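Local coordinates for protein cytosine-specific methyltransferase (Escherichia coli O157:H7 EDL933, PDB 3G7U) that probably methylates cytosine at carbon 5 in DNA, taking the methyl group from S-adenosyl-L-methionine, as other C5-methyltransferases do, at residues A[13-18]-A[358-363]; A[77-82]-A[102-107]; A[198-203]-A[250-255]; A[236-241]-A[331-336]; A[271-276]-A[312-317]. All blocks are in the same frame, centred on the assembly; numbering follows the deposited sequence.

Contact 1 of 5, residues A[13-18]-A[358-363]; sequences GGLSLG and YILKGL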
# COMPACT_ATOMS: atom_id res chain seq x y z
N GLY A 13 -4.03 1.81 4.22
CA GLY A 13 -3.53 3.11 3.79
C GLY A 13 -2.16 3.14 3.13
O GLY A 13 -1.44 4.13 3.27
N GLY A 14 -1.79 2.08 2.43
CA GLY A 14 -0.58 2.13 1.59
C GLY A 14 -0.64 3.29 0.57
O GLY A 14 0.29 4.08 0.47
N LEU A 15 -1.74 3.38 -0.19
CA LEU A 15 -1.87 4.43 -1.21
C LEU A 15 -2.07 5.77 -0.52
O LEU A 15 -1.56 6.78 -0.99
CB LEU A 15 -3.06 4.10 -2.12
CG LEU A 15 -3.22 4.95 -3.36
CD1 LEU A 15 -2.08 4.56 -4.37
CD2 LEU A 15 -4.58 4.62 -3.98
N SER A 16 -2.78 5.77 0.61
CA SER A 16 -2.96 6.99 1.43
C SER A 16 -1.63 7.57 1.89
O SER A 16 -1.40 8.80 1.85
CB SER A 16 -3.78 6.71 2.68
OG SER A 16 -5.16 6.61 2.36
N LEU A 17 -0.74 6.70 2.33
CA LEU A 17 0.58 7.17 2.84
C LEU A 17 1.38 7.74 1.67
O LEU A 17 2.06 8.76 1.80
CB LEU A 17 1.35 6.03 3.51
CG LEU A 17 2.76 6.41 3.98
CD1 LEU A 17 2.71 7.68 4.89
CD2 LEU A 17 3.41 5.21 4.70
N GLY A 18 1.29 7.08 0.52
CA GLY A 18 1.89 7.61 -0.71
C GLY A 18 1.36 9.01 -1.02
O GLY A 18 2.13 9.91 -1.31
N TYR A 358 5.91 7.89 -5.16
CA TYR A 358 6.56 8.33 -6.38
C TYR A 358 5.59 8.78 -7.45
O TYR A 358 5.76 9.88 -7.98
CB TYR A 358 7.50 7.26 -6.93
CG TYR A 358 8.64 7.87 -7.74
CD1 TYR A 358 9.86 8.20 -7.13
CD2 TYR A 358 8.49 8.15 -9.10
CE1 TYR A 358 10.91 8.77 -7.85
CE2 TYR A 358 9.54 8.73 -9.83
CZ TYR A 358 10.75 9.03 -9.19
OH TYR A 358 11.81 9.60 -9.88
N ILE A 359 4.60 7.93 -7.75
CA ILE A 359 3.57 8.19 -8.75
C ILE A 359 2.72 9.41 -8.38
O ILE A 359 2.51 10.29 -9.23
CB ILE A 359 2.65 6.97 -8.96
CG1 ILE A 359 3.47 5.72 -9.36
CG2 ILE A 359 1.53 7.26 -9.96
CD1 ILE A 359 4.35 5.87 -10.63
N LEU A 360 2.25 9.46 -7.13
CA LEU A 360 1.42 10.58 -6.68
C LEU A 360 2.20 11.91 -6.63
O LEU A 360 1.60 12.96 -6.83
CB LEU A 360 0.73 10.22 -5.34
CG LEU A 360 -0.49 9.29 -5.58
CD1 LEU A 360 -0.84 8.50 -4.30
CD2 LEU A 360 -1.74 10.11 -6.05
N LYS A 361 3.52 11.89 -6.37
CA LYS A 361 4.31 13.15 -6.35
C LYS A 361 4.38 13.77 -7.75
O LYS A 361 4.39 15.00 -7.88
CB LYS A 361 5.74 12.95 -5.77
CG LYS A 361 6.57 14.27 -5.54
CD LYS A 361 5.85 15.20 -4.56
CE LYS A 361 6.63 16.45 -4.12
NZ LYS A 361 5.79 17.20 -3.08
N GLY A 362 4.38 12.92 -8.77
CA GLY A 362 4.31 13.34 -10.16
C GLY A 362 3.05 14.13 -10.40
O GLY A 362 3.10 15.23 -10.97
N LEU A 363 1.91 13.61 -9.94
CA LEU A 363 0.63 14.31 -10.05
C LEU A 363 0.59 15.59 -9.24
O LEU A 363 0.03 16.57 -9.71
CB LEU A 363 -0.54 13.40 -9.66
CG LEU A 363 -0.88 12.36 -10.72
CD1 LEU A 363 -1.49 11.12 -10.11
CD2 LEU A 363 -1.80 13.00 -11.75
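Leu360 pushes its CD1 methyl against the flank of helix 14-22, where it overlaps backbone as much as side chain. CD1 lies 3.8 Å from the carbonyl O of Leu15 and 4.0 Å from the carbonyl C of Gly18, so the methyl rests on the backbone of two residues one turn apart. Gly18 has no side chain to hold the two helices apart, and the backbones approach to 6.7 Å between the CA atoms of Gly18 and Leu360. Leu15 contributes a single methyl: its CG stands anti to the backbone N (chi1 -170°), which carries CD1 round to within 4.1 Å of Leu360 CD1, the two side chains crossing at about a right angle. All three residues are buried, and the side chains that meet are apolar. Leu116 of strand 114-119 touches both leucines from the sheet side, while Leu15 also rests on Ala356 of helix 353-367. Helix 14-22 follows strand 4-8, the first strand in the chain, and helix 353-367 lies almost at its end, so the contact brings the two ends of the sequence together. Such helices packed over a largely parallel sheet belong to the Rossmann-like fold of class I SAM-dependent methyltransferases.

Contact 2 of 5, residues A[77-82]-A[102-107]; sequences GGPPCQ and HFYRLV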
# COMPACT_ATOMS: atom_id res chain seq x y z
N GLY A 77 -7.76 5.27 -5.42
CA GLY A 77 -8.25 4.09 -4.73
C GLY A 77 -7.91 2.82 -5.47
O GLY A 77 -7.27 2.85 -6.52
N GLY A 78 -8.40 1.71 -4.94
CA GLY A 78 -8.26 0.40 -5.58
C GLY A 78 -9.59 -0.23 -5.94
O GLY A 78 -10.08 -1.05 -5.19
N PRO A 79 -10.16 0.09 -7.11
CA PRO A 79 -11.44 -0.50 -7.43
C PRO A 79 -11.28 -2.02 -7.56
O PRO A 79 -10.33 -2.48 -8.20
CB PRO A 79 -11.79 0.12 -8.78
CG PRO A 79 -10.58 0.62 -9.32
CD PRO A 79 -9.72 1.02 -8.17
N PRO A 80 -12.18 -2.78 -6.93
CA PRO A 80 -12.07 -4.23 -6.98
C PRO A 80 -12.43 -4.72 -8.37
O PRO A 80 -13.06 -4.02 -9.14
CB PRO A 80 -13.12 -4.72 -5.98
CG PRO A 80 -13.56 -3.50 -5.22
CD PRO A 80 -13.35 -2.36 -6.16
N CYS A 81 -12.01 -5.93 -8.68
CA CYS A 81 -12.29 -6.49 -9.96
C CYS A 81 -12.34 -7.98 -9.70
O CYS A 81 -11.59 -8.47 -8.86
CB CYS A 81 -11.13 -6.15 -10.90
SG CYS A 81 -11.23 -6.87 -12.52
N GLN A 82 -13.24 -8.68 -10.40
CA GLN A 82 -13.30 -10.16 -10.38
C GLN A 82 -11.92 -10.79 -10.70
O GLN A 82 -11.51 -11.75 -10.04
CB GLN A 82 -14.39 -10.66 -11.33
CG GLN A 82 -14.55 -12.18 -11.39
CD GLN A 82 -15.50 -12.65 -12.50
OE1 GLN A 82 -16.31 -11.87 -13.04
NE2 GLN A 82 -15.42 -13.93 -12.83
N HIS A 102 -18.64 1.52 -9.79
CA HIS A 102 -18.98 2.57 -8.79
C HIS A 102 -17.84 3.52 -8.51
O HIS A 102 -18.07 4.70 -8.24
CB HIS A 102 -19.44 1.94 -7.47
CG HIS A 102 -20.78 1.30 -7.53
ND1 HIS A 102 -21.92 1.98 -7.91
CD2 HIS A 102 -21.18 0.03 -7.29
CE1 HIS A 102 -22.95 1.17 -7.88
NE2 HIS A 102 -22.53 -0.03 -7.52
N PHE A 103 -16.60 3.02 -8.56
CA PHE A 103 -15.44 3.90 -8.44
C PHE A 103 -15.53 4.98 -9.52
O PHE A 103 -15.35 6.18 -9.25
CB PHE A 103 -14.09 3.14 -8.59
CG PHE A 103 -12.86 4.01 -8.46
CD1 PHE A 103 -12.29 4.23 -7.23
CD2 PHE A 103 -12.23 4.55 -9.60
CE1 PHE A 103 -11.16 5.01 -7.12
CE2 PHE A 103 -11.11 5.33 -9.50
CZ PHE A 103 -10.57 5.57 -8.27
N TYR A 104 -15.72 4.53 -10.75
CA TYR A 104 -15.72 5.43 -11.88
C TYR A 104 -17.00 6.28 -11.93
O TYR A 104 -16.95 7.40 -12.39
CB TYR A 104 -15.47 4.69 -13.20
CG TYR A 104 -14.01 4.29 -13.26
CD1 TYR A 104 -13.06 5.20 -13.63
CD2 TYR A 104 -13.60 3.00 -12.90
CE1 TYR A 104 -11.69 4.88 -13.64
CE2 TYR A 104 -12.23 2.65 -12.93
CZ TYR A 104 -11.30 3.59 -13.30
OH TYR A 104 -9.97 3.28 -13.34
N ARG A 105 -18.10 5.74 -11.42
CA ARG A 105 -19.32 6.57 -11.27
C ARG A 105 -19.04 7.74 -10.34
O ARG A 105 -19.41 8.88 -10.64
CB ARG A 105 -20.50 5.73 -10.79
CG ARG A 105 -21.74 6.55 -10.47
CD ARG A 105 -22.89 5.68 -9.94
NE ARG A 105 -22.56 4.90 -8.73
CZ ARG A 105 -22.47 5.40 -7.49
NH1 ARG A 105 -22.70 6.70 -7.27
NH2 ARG A 105 -22.17 4.61 -6.46
N LEU A 106 -18.38 7.47 -9.22
CA LEU A 106 -18.04 8.51 -8.25
C LEU A 106 -17.10 9.54 -8.82
O LEU A 106 -17.24 10.72 -8.54
CB LEU A 106 -17.49 7.90 -6.96
CG LEU A 106 -18.55 7.20 -6.12
CD1 LEU A 106 -17.92 6.52 -4.92
CD2 LEU A 106 -19.55 8.26 -5.61
N VAL A 107 -16.11 9.11 -9.60
CA VAL A 107 -15.24 10.07 -10.25
C VAL A 107 -16.07 11.03 -11.19
O VAL A 107 -15.85 12.25 -11.24
CB VAL A 107 -14.12 9.36 -11.06
CG1 VAL A 107 -13.42 10.36 -11.96
CG2 VAL A 107 -13.10 8.69 -10.09
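The Phe103 ring carries Pro79 over one face: Pro79 CD sits 4.3 Å from the ring centroid and only 11° off the normal, a CH-pi contact. Gly77 approaches the same ring obliquely, its N 3.8 Å from Phe103 CE1. The neighbouring Tyr104 ring has Phe103 CD2 over the centre of one face, and Pro79 CG reaches it at a slant, 4.5 Å from Tyr104 CE2. Proline thus touches two consecutive aromatic residues of helix 94-110. Pro79 CB also packs 3.8 Å from Phe103 CB, so the pyrrolidine ring follows the aromatic side chain from its root to its face. Phe103 takes this position because its CG is anti to the backbone N (chi1 -180°), directing the ring at the backbone that leaves strand 74-77. Gly77 leaves room there, having no side chain to collide with the ring.

The segment 77-82 has the sequence Gly-Gly-Pro-Pro-Cys-Gln, which contains the Pro-Cys motif of C5-cytosine methyltransferases, and Cys81 is the predicted catalytic nucleophile. Phe103 and Tyr104 touch the start of this loop, whereas the cysteine lies farther along it. Ala117 of strand 114-119 touches Pro79 and both aromatic residues, closing the apolar cluster from the sheet.

One turn of the helix apart, Arg105 NE donates to His102 ND1 at 3.1 Å, with the partners lying in the planes of both groups. The arginine is held further by a salt bridge from NH1 to Glu109 and by a bond from NH2 to the carbonyl O of Leu57.

Contact 3 of 5, residues A[198-203]-A[250-255]; sequences YGLPDI and NIISGC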
# COMPACT_ATOMS: atom_id res chain seq x y z
N TYR A 198 17.78 -5.01 7.78
CA TYR A 198 18.91 -4.59 8.61
C TYR A 198 18.47 -4.16 9.99
O TYR A 198 17.57 -3.30 10.12
CB TYR A 198 19.68 -3.40 7.98
CG TYR A 198 20.62 -2.75 8.99
CD1 TYR A 198 21.86 -3.32 9.25
CD2 TYR A 198 20.24 -1.62 9.74
CE1 TYR A 198 22.72 -2.77 10.19
CE2 TYR A 198 21.08 -1.08 10.70
CZ TYR A 198 22.32 -1.67 10.90
OH TYR A 198 23.19 -1.17 11.82
N GLY A 199 19.14 -4.70 11.01
CA GLY A 199 19.03 -4.14 12.38
C GLY A 199 17.85 -4.61 13.22
O GLY A 199 17.69 -4.22 14.38
N LEU A 200 17.02 -5.48 12.64
CA LEU A 200 15.90 -6.06 13.37
C LEU A 200 16.42 -7.13 14.34
O LEU A 200 17.50 -7.71 14.12
CB LEU A 200 14.89 -6.66 12.36
CG LEU A 200 14.04 -5.68 11.52
CD1 LEU A 200 13.34 -6.42 10.39
CD2 LEU A 200 13.00 -4.93 12.35
N PRO A 201 15.64 -7.43 15.41
CA PRO A 201 16.12 -8.45 16.37
C PRO A 201 16.31 -9.85 15.78
O PRO A 201 15.48 -10.33 15.01
CB PRO A 201 15.05 -8.45 17.47
CG PRO A 201 13.85 -7.76 16.90
CD PRO A 201 14.38 -6.79 15.84
N ASP A 202 17.42 -10.50 16.16
CA ASP A 202 17.66 -11.89 15.74
C ASP A 202 16.89 -12.90 16.58
O ASP A 202 16.67 -14.04 16.14
CB ASP A 202 19.16 -12.22 15.84
CG ASP A 202 19.94 -11.73 14.63
OD1 ASP A 202 19.47 -11.91 13.48
OD2 ASP A 202 21.03 -11.13 14.84
N ILE A 203 16.54 -12.50 17.80
CA ILE A 203 15.74 -13.33 18.70
C ILE A 203 14.37 -12.72 18.86
O ILE A 203 14.24 -11.58 19.32
CB ILE A 203 16.37 -13.47 20.11
CG1 ILE A 203 17.83 -13.96 20.05
CG2 ILE A 203 15.50 -14.35 21.02
CD1 ILE A 203 18.02 -15.30 19.43
N ASN A 250 14.13 3.88 19.56
CA ASN A 250 14.55 2.73 18.74
C ASN A 250 13.69 1.50 18.96
O ASN A 250 14.17 0.37 18.83
CB ASN A 250 16.03 2.38 18.96
CG ASN A 250 16.99 3.55 18.64
OD1 ASN A 250 16.59 4.59 18.11
ND2 ASN A 250 18.25 3.36 18.94
N ILE A 251 12.41 1.72 19.24
CA ILE A 251 11.47 0.64 19.51
C ILE A 251 10.31 0.63 18.51
O ILE A 251 9.67 1.65 18.29
CB ILE A 251 10.93 0.77 20.93
CG1 ILE A 251 12.07 0.46 21.93
CG2 ILE A 251 9.75 -0.20 21.20
CD1 ILE A 251 11.80 0.99 23.33
N ILE A 252 10.06 -0.54 17.93
CA ILE A 252 9.00 -0.65 16.90
C ILE A 252 8.12 -1.90 17.16
O ILE A 252 8.52 -2.80 17.89
CB ILE A 252 9.57 -0.67 15.51
CG1 ILE A 252 10.28 -2.02 15.23
CG2 ILE A 252 10.54 0.56 15.22
CD1 ILE A 252 10.84 -2.15 13.84
N SER A 253 6.90 -1.90 16.61
CA SER A 253 5.92 -2.98 16.85
C SER A 253 6.08 -4.04 15.76
O SER A 253 6.79 -3.82 14.78
CB SER A 253 4.48 -2.42 16.82
OG SER A 253 4.18 -1.85 15.54
N GLY A 254 5.44 -5.20 15.97
CA GLY A 254 5.28 -6.24 14.95
C GLY A 254 6.39 -7.24 14.84
O GLY A 254 6.46 -7.97 13.86
N CYS A 255 7.28 -7.30 15.85
CA CYS A 255 8.39 -8.23 15.79
C CYS A 255 7.98 -9.55 16.48
O CYS A 255 8.57 -9.95 17.47
CB CYS A 255 9.65 -7.63 16.43
SG CYS A 255 10.19 -6.13 15.56
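Cys255 SG is met by two consecutive loop residues, Pro201 and Leu200. Pro201 CG is the ring atom that faces the sulfur, 4.2 Å from Cys255 SG, and Leu200 CD2 stands 4.4 Å from the same SG. The backbones remain well separated, 7.8 Å between the CA atoms of Pro201 and Cys255. Leu200 reaches farther across with the same methyl, its CD2 coming to 3.8 Å from Ile252 CD1, the two side chains crossing at about a right angle. On the strand side, Ile252 CG1 is wedged between its own backbone N and carbonyl carbon (chi1 72°), and from there the extended chain carries CD1 toward the leucine. The contact thereby joins the loop between helix 193-196 and strand 205-207 to the short strand 251-252 and the turn after it.

The surroundings are more polar. Arg322 of helix 321-328 touches Leu200 and Ile252 and bonds to the carbonyl O of Ser253, and Arg216 borders Pro201 and Cys255. Asn250, with positive phi, closes helix 241-248 in a Schellman motif just before strand 251-252. The two segments meet through van der Waals packing of methyls, a proline ring carbon and one cysteine sulfur, without directional bonds between them; directional holding falls to the polar partners around the contact.

Contact 4 of 5, residues A[236-241]-A[331-336]; sequences RNVGDT and PDWFRF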
# COMPACT_ATOMS: atom_id res chain seq x y z
N ARG A 236 2.57 15.72 7.71
CA ARG A 236 1.90 16.51 8.74
C ARG A 236 0.58 15.83 9.08
O ARG A 236 -0.14 15.36 8.18
CB ARG A 236 1.67 17.95 8.24
CG ARG A 236 1.02 18.92 9.24
CD ARG A 236 0.94 20.34 8.65
NE ARG A 236 0.58 20.29 7.23
CZ ARG A 236 -0.66 20.38 6.74
NH1 ARG A 236 -0.85 20.30 5.43
NH2 ARG A 236 -1.71 20.57 7.55
N ASN A 237 0.32 15.71 10.38
CA ASN A 237 -0.94 15.16 10.94
C ASN A 237 -1.12 13.63 10.79
O ASN A 237 -2.15 13.08 11.15
CB ASN A 237 -2.15 15.89 10.37
CG ASN A 237 -2.20 17.34 10.81
OD1 ASN A 237 -2.03 17.65 11.98
ND2 ASN A 237 -2.42 18.23 9.86
N VAL A 238 -0.09 12.96 10.29
CA VAL A 238 -0.15 11.52 10.05
C VAL A 238 0.63 10.81 11.15
O VAL A 238 1.61 11.36 11.65
CB VAL A 238 0.41 11.23 8.63
CG1 VAL A 238 0.71 9.74 8.40
CG2 VAL A 238 -0.57 11.81 7.57
N GLY A 239 0.20 9.62 11.55
CA GLY A 239 1.03 8.81 12.45
C GLY A 239 0.42 8.55 13.81
O GLY A 239 -0.19 9.43 14.41
N ASP A 240 0.58 7.33 14.31
CA ASP A 240 0.16 6.97 15.65
C ASP A 240 1.18 7.56 16.64
O ASP A 240 2.38 7.33 16.52
CB ASP A 240 0.10 5.44 15.76
CG ASP A 240 -0.19 4.95 17.17
OD1 ASP A 240 -1.29 5.24 17.69
OD2 ASP A 240 0.66 4.24 17.73
N THR A 241 0.69 8.34 17.58
CA THR A 241 1.53 9.04 18.57
C THR A 241 2.46 8.12 19.36
O THR A 241 3.67 8.39 19.47
CB THR A 241 0.62 9.87 19.54
OG1 THR A 241 -0.03 10.87 18.77
CG2 THR A 241 1.42 10.55 20.62
N PRO A 331 6.89 2.25 6.42
CA PRO A 331 7.87 2.68 7.41
C PRO A 331 7.69 1.97 8.75
O PRO A 331 6.60 1.48 9.06
CB PRO A 331 7.53 4.15 7.61
CG PRO A 331 6.11 4.32 7.18
CD PRO A 331 5.81 3.24 6.21
N ASP A 332 8.75 1.92 9.55
CA ASP A 332 8.67 1.27 10.86
C ASP A 332 7.69 1.88 11.83
O ASP A 332 7.27 1.19 12.74
CB ASP A 332 10.05 1.26 11.55
CG ASP A 332 10.92 0.15 11.08
OD1 ASP A 332 10.47 -0.72 10.31
OD2 ASP A 332 12.10 0.11 11.51
N TRP A 333 7.33 3.15 11.63
CA TRP A 333 6.36 3.83 12.51
C TRP A 333 4.88 3.56 12.16
O TRP A 333 4.00 3.94 12.90
CB TRP A 333 6.65 5.35 12.58
CG TRP A 333 6.76 6.05 11.24
CD1 TRP A 333 7.91 6.35 10.58
CD2 TRP A 333 5.67 6.56 10.41
NE1 TRP A 333 7.63 7.04 9.41
CE2 TRP A 333 6.27 7.18 9.28
CE3 TRP A 333 4.27 6.57 10.53
CZ2 TRP A 333 5.51 7.77 8.25
CZ3 TRP A 333 3.51 7.16 9.53
CH2 TRP A 333 4.13 7.75 8.39
N PHE A 334 4.65 2.87 11.04
CA PHE A 334 3.29 2.51 10.63
C PHE A 334 2.84 1.34 11.51
O PHE A 334 3.56 0.36 11.69
CB PHE A 334 3.27 2.15 9.14
CG PHE A 334 1.90 2.21 8.53
CD1 PHE A 334 1.47 3.38 7.88
CD2 PHE A 334 1.04 1.13 8.63
CE1 PHE A 334 0.17 3.47 7.34
CE2 PHE A 334 -0.26 1.20 8.06
CZ PHE A 334 -0.67 2.37 7.43
N ARG A 335 1.63 1.43 12.07
CA ARG A 335 1.19 0.46 13.05
C ARG A 335 0.11 -0.42 12.45
O ARG A 335 -0.87 0.09 11.91
CB ARG A 335 0.62 1.18 14.26
CG ARG A 335 0.36 0.25 15.45
CD ARG A 335 -0.05 1.08 16.67
NE ARG A 335 -0.32 0.22 17.82
CZ ARG A 335 -0.27 0.62 19.09
NH1 ARG A 335 0.07 1.87 19.37
NH2 ARG A 335 -0.53 -0.25 20.08
N PHE A 336 0.28 -1.74 12.55
CA PHE A 336 -0.71 -2.67 11.96
C PHE A 336 -1.52 -3.32 13.06
O PHE A 336 -1.24 -3.13 14.24
CB PHE A 336 -0.01 -3.76 11.14
CG PHE A 336 0.68 -3.21 9.94
CD1 PHE A 336 -0.02 -3.02 8.77
CD2 PHE A 336 2.01 -2.79 10.02
CE1 PHE A 336 0.60 -2.44 7.66
CE2 PHE A 336 2.65 -2.20 8.91
CZ PHE A 336 1.94 -2.04 7.72
O HOH W 1 1.68 5.35 12.65
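Arg335 and Asp240 meet with their flat groups turned steeply to each other, the carboxylate and guanidinium planes 79° apart. NH1 of Arg335 donates to Asp240 OD2 at 2.9 Å in a salt bridge whose N-H...O angle is 158°. The oxygen lies at the edge of the guanidinium, in its plane, yet the nitrogen stands 31° out of the carboxylate plane on the syn side. The arginine reaches it by running extended from CG to NE, which also lays Arg335 CD within 3.4 Å of Asp240 OD2. Both groups have further partners. Asp240, at the N-cap position, caps helix 241-248 with its side chain, and its OD2 also accepts from Ser243 OG. Arg335 pairs with Glu242 through NH1 and with Glu213 through NE, so three acidic groups surround the guanidinium and fix its orientation.

Val238 meets Trp333 obliquely, with CG1 4.0 Å from CH2 at the six-membered end of the indole. Gly239 CA follows, 4.2 Å from Trp333 CZ3. Between these apolar and charged meetings a water takes the N-H of Asp240 and donates to the carbonyl O of Trp333, bridging the two backbones. The indole NE1 is bonded to the carbonyl O of Gly232.

Helix 14-22 touches the tryptophan through Leu17 and Arg21, and Ile42 of helix 34-43 touches both Asp240 and Arg335, so the two loops lie against the first helices of the chain.

Contact 5 of 5, residues A[271-276]-A[312-317]; sequences LSFGET and HPYHPR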
# COMPACT_ATOMS: atom_id res chain seq x y z
N LEU A 271 16.95 -24.92 3.61
CA LEU A 271 16.63 -24.24 2.34
C LEU A 271 17.77 -23.32 1.88
O LEU A 271 18.35 -22.57 2.67
CB LEU A 271 15.29 -23.49 2.44
CG LEU A 271 14.03 -24.33 2.65
CD1 LEU A 271 12.83 -23.43 2.84
CD2 LEU A 271 13.78 -25.30 1.48
N SER A 272 18.12 -23.43 0.61
CA SER A 272 19.05 -22.47 0.03
C SER A 272 18.25 -21.21 -0.35
O SER A 272 17.03 -21.26 -0.50
CB SER A 272 19.77 -23.06 -1.20
OG SER A 272 20.72 -24.06 -0.85
N PHE A 273 18.95 -20.09 -0.51
CA PHE A 273 18.32 -18.85 -0.98
C PHE A 273 17.44 -19.09 -2.22
O PHE A 273 17.83 -19.78 -3.16
CB PHE A 273 19.39 -17.83 -1.28
CG PHE A 273 20.27 -17.50 -0.10
CD1 PHE A 273 19.77 -17.50 1.20
CD2 PHE A 273 21.59 -17.14 -0.30
CE1 PHE A 273 20.59 -17.15 2.28
CE2 PHE A 273 22.42 -16.81 0.78
CZ PHE A 273 21.92 -16.82 2.07
N GLY A 274 16.21 -18.58 -2.19
CA GLY A 274 15.31 -18.73 -3.33
C GLY A 274 14.58 -20.05 -3.42
O GLY A 274 13.68 -20.21 -4.27
N GLU A 275 14.92 -21.00 -2.55
CA GLU A 275 14.31 -22.33 -2.61
C GLU A 275 12.92 -22.37 -2.00
O GLU A 275 12.69 -21.84 -0.92
CB GLU A 275 15.23 -23.38 -1.96
CG GLU A 275 14.90 -24.82 -2.35
CD GLU A 275 15.76 -25.85 -1.63
OE1 GLU A 275 16.85 -25.52 -1.11
OE2 GLU A 275 15.31 -27.02 -1.60
N THR A 276 12.00 -23.03 -2.69
CA THR A 276 10.67 -23.22 -2.21
C THR A 276 10.65 -24.54 -1.45
O THR A 276 11.21 -25.53 -1.93
CB THR A 276 9.70 -23.23 -3.38
OG1 THR A 276 9.93 -22.06 -4.18
CG2 THR A 276 8.27 -23.22 -2.91
N HIS A 312 12.59 -16.52 6.23
CA HIS A 312 13.69 -15.62 6.46
C HIS A 312 14.98 -16.20 5.83
O HIS A 312 15.16 -17.43 5.83
CB HIS A 312 13.87 -15.51 7.96
CG HIS A 312 14.70 -14.35 8.37
ND1 HIS A 312 16.08 -14.41 8.43
CD2 HIS A 312 14.36 -13.09 8.73
CE1 HIS A 312 16.55 -13.23 8.81
NE2 HIS A 312 15.53 -12.41 9.01
N PRO A 313 15.85 -15.33 5.29
CA PRO A 313 17.05 -15.84 4.58
C PRO A 313 18.04 -16.57 5.47
O PRO A 313 18.70 -17.53 5.00
CB PRO A 313 17.68 -14.58 4.00
CG PRO A 313 17.20 -13.45 4.89
CD PRO A 313 15.80 -13.85 5.24
N TYR A 314 18.14 -16.13 6.73
CA TYR A 314 19.13 -16.63 7.68
C TYR A 314 18.54 -17.50 8.80
O TYR A 314 19.14 -18.51 9.20
CB TYR A 314 19.93 -15.47 8.25
CG TYR A 314 20.60 -14.61 7.18
CD1 TYR A 314 21.35 -15.19 6.14
CD2 TYR A 314 20.51 -13.22 7.22
CE1 TYR A 314 21.97 -14.40 5.17
CE2 TYR A 314 21.12 -12.42 6.24
CZ TYR A 314 21.85 -13.02 5.23
OH TYR A 314 22.45 -12.21 4.28
N HIS A 315 17.36 -17.12 9.30
CA HIS A 315 16.69 -17.85 10.37
C HIS A 315 15.73 -18.87 9.85
O HIS A 315 15.06 -18.67 8.82
CB HIS A 315 15.96 -16.88 11.34
CG HIS A 315 16.86 -15.86 11.95
ND1 HIS A 315 17.98 -16.19 12.68
CD2 HIS A 315 16.82 -14.51 11.92
CE1 HIS A 315 18.58 -15.09 13.08
NE2 HIS A 315 17.91 -14.05 12.62
N PRO A 316 15.62 -20.01 10.56
CA PRO A 316 14.74 -21.06 10.10
C PRO A 316 13.25 -20.86 10.45
O PRO A 316 12.67 -21.65 11.20
CB PRO A 316 15.32 -22.31 10.77
CG PRO A 316 15.95 -21.80 12.04
CD PRO A 316 16.39 -20.39 11.77
N ARG A 317 12.61 -19.85 9.85
CA ARG A 317 11.27 -19.47 10.29
C ARG A 317 10.61 -18.63 9.19
O ARG A 317 11.31 -18.06 8.35
CB ARG A 317 11.36 -18.64 11.59
CG ARG A 317 12.27 -17.43 11.50
CD ARG A 317 11.97 -16.49 12.64
NE ARG A 317 12.77 -15.27 12.71
CZ ARG A 317 12.57 -14.16 12.00
NH1 ARG A 317 11.58 -14.09 11.11
NH2 ARG A 317 13.33 -13.09 12.21
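Two turn-rich loops meet at the outer end of the molecule, far from the predicted active site: a type II beta turn from Ser272 to Glu275 and a tight bend at residues 312-317, with Pro316 at the centre of an inverse gamma turn. Phe273, near the crest of the first turn, makes the contact with the edge of its ring. Phe273 CE1 lies 3.3 Å from the carbonyl O of Pro313, which sits near the ring plane, so the slightly positive C-H rim faces the oxygen. The neighbouring Phe273 CZ comes within 3.9 Å of Tyr314 CE1, where the two aromatic side chains pass obliquely. Tyr314 starts out pointing away from the turn; with CG beside the backbone N (chi1 -56°) its ring swings back to meet the phenyl, while Pro313 CB lies over the centre of one of its faces.

Each loop is braced from within. Glu275 OE1 accepts the backbone N-H of Ser272 at 3.0 Å in a nearly straight bond of 174°, approached from the anti side of the carboxylate. In the other loop, His312 ND1 receives two backbone N-H groups, from His315 at 3.1 Å and Tyr314 at 3.2 Å, both tilted from the imidazole plane. Two N-H donors on ND1 are consistent with an unprotonated ND1.

Pro287 touches both Phe273 and Tyr314, and Arg284 bonds to the carbonyl O atoms of Leu271 and His312, linking the two loops. Pro316 rests on Gln265 and Ala269 of helix 262-269, and Arg317 reaches Glu323 of helix 321-328 in a salt bridge.

Overall arrangement
Contact 1 joins the two ends of the chain, and all the others fall between its segments in sequence. Measured centre to centre, contact 2 lies about 17 Å from it on the same mixed sheet, touching it through Leu15 and Gly77. Contact 4, about 15 Å from contact 1, packs on Leu17 of helix 14-22 and leads outward to contact 3 through Ile252 and Asp332. Contacts 3 and 4 alternate along the chain, and both have a segment touching helix 321-328. Contact 5, within the sequence span of contact 4, meets contact 3 through a probable Asp202-His315 hydrogen bond. The predicted active-site loop thus belongs to the core, with contact 5 about 39 Å from contact 2.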